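Carboxysome shell vertex protein CcmL (PDB 4JVZ) probably forms the pentameric vertices of the shell of the carboxysome, the polyhedral inclusion that sequesters RuBisCO, and may thereby introduce curvature into flat CcmK layers. Local coordinates at residues D52-V57 and Y90-K95. Residues are numbered along the deposited sequence; the frame is centred on the assembly and turned at random.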
# COMPACT_ATOMS: atom_id res chain seq x y z
N ASP C 52 17.20 -7.88 -18.10
CA ASP C 52 16.91 -9.31 -17.91
C ASP C 52 17.38 -9.88 -16.57
O ASP C 52 17.08 -11.03 -16.25
CB ASP C 52 17.46 -10.14 -19.07
CG ASP C 52 16.64 -10.00 -20.34
OD1 ASP C 52 15.84 -9.05 -20.43
OD2 ASP C 52 16.80 -10.84 -21.25
N GLU C 53 18.11 -9.09 -15.78
CA GLU C 53 18.52 -9.52 -14.45
C GLU C 53 17.29 -9.65 -13.54
O GLU C 53 16.31 -8.94 -13.71
CB GLU C 53 19.51 -8.53 -13.83
CG GLU C 53 20.88 -8.53 -14.46
CD GLU C 53 21.69 -9.76 -14.08
OE1 GLU C 53 22.90 -9.80 -14.39
OE2 GLU C 53 21.12 -10.67 -13.46
N TRP C 54 17.36 -10.57 -12.58
CA TRP C 54 16.33 -10.66 -11.54
C TRP C 54 16.66 -9.70 -10.40
O TRP C 54 17.81 -9.60 -10.00
CB TRP C 54 16.24 -12.09 -11.00
CG TRP C 54 15.68 -13.06 -11.99
CD1 TRP C 54 15.77 -13.00 -13.34
CD2 TRP C 54 14.91 -14.23 -11.69
NE1 TRP C 54 15.12 -14.06 -13.91
CE2 TRP C 54 14.58 -14.83 -12.92
CE3 TRP C 54 14.48 -14.82 -10.51
CZ2 TRP C 54 13.84 -16.00 -13.00
CZ3 TRP C 54 13.74 -15.98 -10.59
CH2 TRP C 54 13.43 -16.56 -11.82
N VAL C 55 15.65 -9.01 -9.88
CA VAL C 55 15.87 -8.07 -8.79
C VAL C 55 14.79 -8.15 -7.71
O VAL C 55 13.70 -8.67 -7.93
CB VAL C 55 15.91 -6.61 -9.31
CG1 VAL C 55 17.08 -6.41 -10.27
CG2 VAL C 55 14.58 -6.26 -9.98
N LEU C 56 15.12 -7.63 -6.53
CA LEU C 56 14.13 -7.38 -5.50
C LEU C 56 13.70 -5.92 -5.63
O LEU C 56 14.54 -5.04 -5.77
CB LEU C 56 14.71 -7.61 -4.11
CG LEU C 56 14.97 -9.04 -3.66
CD1 LEU C 56 15.56 -9.01 -2.27
CD2 LEU C 56 13.70 -9.87 -3.69
N VAL C 57 12.40 -5.66 -5.60
CA VAL C 57 11.92 -4.29 -5.65
C VAL C 57 11.14 -3.95 -4.39
O VAL C 57 10.30 -4.73 -3.95
CB VAL C 57 11.03 -4.03 -6.89
CG1 VAL C 57 9.93 -5.09 -6.99
CG2 VAL C 57 10.44 -2.62 -6.83
N TYR C 90 16.24 -26.17 -2.40
CA TYR C 90 16.68 -26.46 -3.77
C TYR C 90 16.70 -25.21 -4.64
O TYR C 90 15.75 -24.43 -4.65
CB TYR C 90 15.82 -27.54 -4.42
CG TYR C 90 16.11 -28.93 -3.90
CD1 TYR C 90 15.46 -29.43 -2.78
CD2 TYR C 90 17.06 -29.73 -4.52
CE1 TYR C 90 15.73 -30.69 -2.30
CE2 TYR C 90 17.34 -31.00 -4.04
CZ TYR C 90 16.67 -31.47 -2.94
OH TYR C 90 16.95 -32.74 -2.46
N LEU C 91 17.80 -25.03 -5.37
CA LEU C 91 17.96 -23.90 -6.27
C LEU C 91 17.02 -23.97 -7.46
O LEU C 91 16.85 -25.03 -8.06
CB LEU C 91 19.39 -23.84 -6.78
CG LEU C 91 20.41 -23.07 -5.95
CD1 LEU C 91 21.78 -23.17 -6.59
CD2 LEU C 91 19.97 -21.61 -5.81
N LEU C 92 16.42 -22.83 -7.80
CA LEU C 92 15.65 -22.73 -9.04
C LEU C 92 16.18 -21.63 -9.96
O LEU C 92 15.84 -21.60 -11.14
CB LEU C 92 14.17 -22.51 -8.74
CG LEU C 92 13.79 -21.24 -7.97
CD1 LEU C 92 13.68 -20.03 -8.90
CD2 LEU C 92 12.50 -21.47 -7.22
N TYR C 93 17.00 -20.74 -9.43
CA TYR C 93 17.60 -19.67 -10.25
C TYR C 93 18.98 -19.27 -9.75
O TYR C 93 19.24 -19.27 -8.54
CB TYR C 93 16.70 -18.43 -10.27
CG TYR C 93 17.34 -17.26 -10.98
CD1 TYR C 93 17.27 -17.13 -12.36
CD2 TYR C 93 18.04 -16.29 -10.28
CE1 TYR C 93 17.87 -16.06 -13.01
CE2 TYR C 93 18.63 -15.22 -10.92
CZ TYR C 93 18.55 -15.11 -12.29
OH TYR C 93 19.14 -14.05 -12.94
N SER C 94 19.87 -18.92 -10.67
CA SER C 94 21.18 -18.40 -10.32
C SER C 94 21.63 -17.33 -11.31
O SER C 94 21.23 -17.36 -12.48
CB SER C 94 22.22 -19.52 -10.28
OG SER C 94 23.36 -19.12 -9.54
N LYS C 95 22.46 -16.41 -10.84
CA LYS C 95 22.94 -15.33 -11.69
C LYS C 95 24.32 -15.63 -12.26
O LYS C 95 25.11 -16.37 -11.68
CB LYS C 95 23.01 -14.02 -10.91
CG LYS C 95 23.29 -12.82 -11.81
CD LYS C 95 23.29 -11.50 -11.05
CE LYS C 95 24.61 -11.25 -10.33
NZ LYS C 95 25.77 -11.15 -11.28
O HOH W 1 19.63 -11.90 -11.66
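Trp-54 and Tyr-93 lie flat against each other in a face-to-face stack, the planes of the phenol and the five-membered indole ring only 8° apart and their centroids separated by 3.8 Å. The two side chains run in opposite directions, each ring reaching back toward the strand that carries the other. As a result the hydroxyl end of the tyrosine lies over the pyrrole part of the indole, with CZ 3.5 Å from Trp-54 CG, while CB of Tyr-93 makes a CH-pi contact over the six-membered ring. CB of Tyr-93 already points at the other segment, and with CG anti to the backbone N (chi1 174°) the ring swings to the carbonyl side, which lays it over the indole. Beyond the stack, CD1 of Leu-92 approaches Trp-54 CZ3 obliquely at 4.4 Å.

No direct hydrogen bond joins the segments; a water at the phenol end makes the polar link. It accepts from the backbone N of Trp-54 at 2.8 Å, donates to OE2 of Glu-53 at 2.6 Å and is hydrogen-bonded to OH of Tyr-93, so it ties down the outer end of the stacked ring. Glu-53 and Lys-95 cross almost perpendicularly, OE2 resting 3.3 Å from the lysine methylene CD. Their charged ends do not form a salt bridge, since Glu-53 OE1 and Lys-95 NZ remain 4.4 Å apart.

This surface contact joins the OB-fold body to the C-terminal hairpin of strands 84-87 and 90-94, where Leu-92 and Tyr-93 form a classic beta bulge opposite Val-85. Strand 54-59 pairs with 76-81, and Trp-54 also packs on Ile-3 of strand 2-12 and Leu-30 of strand 24-30.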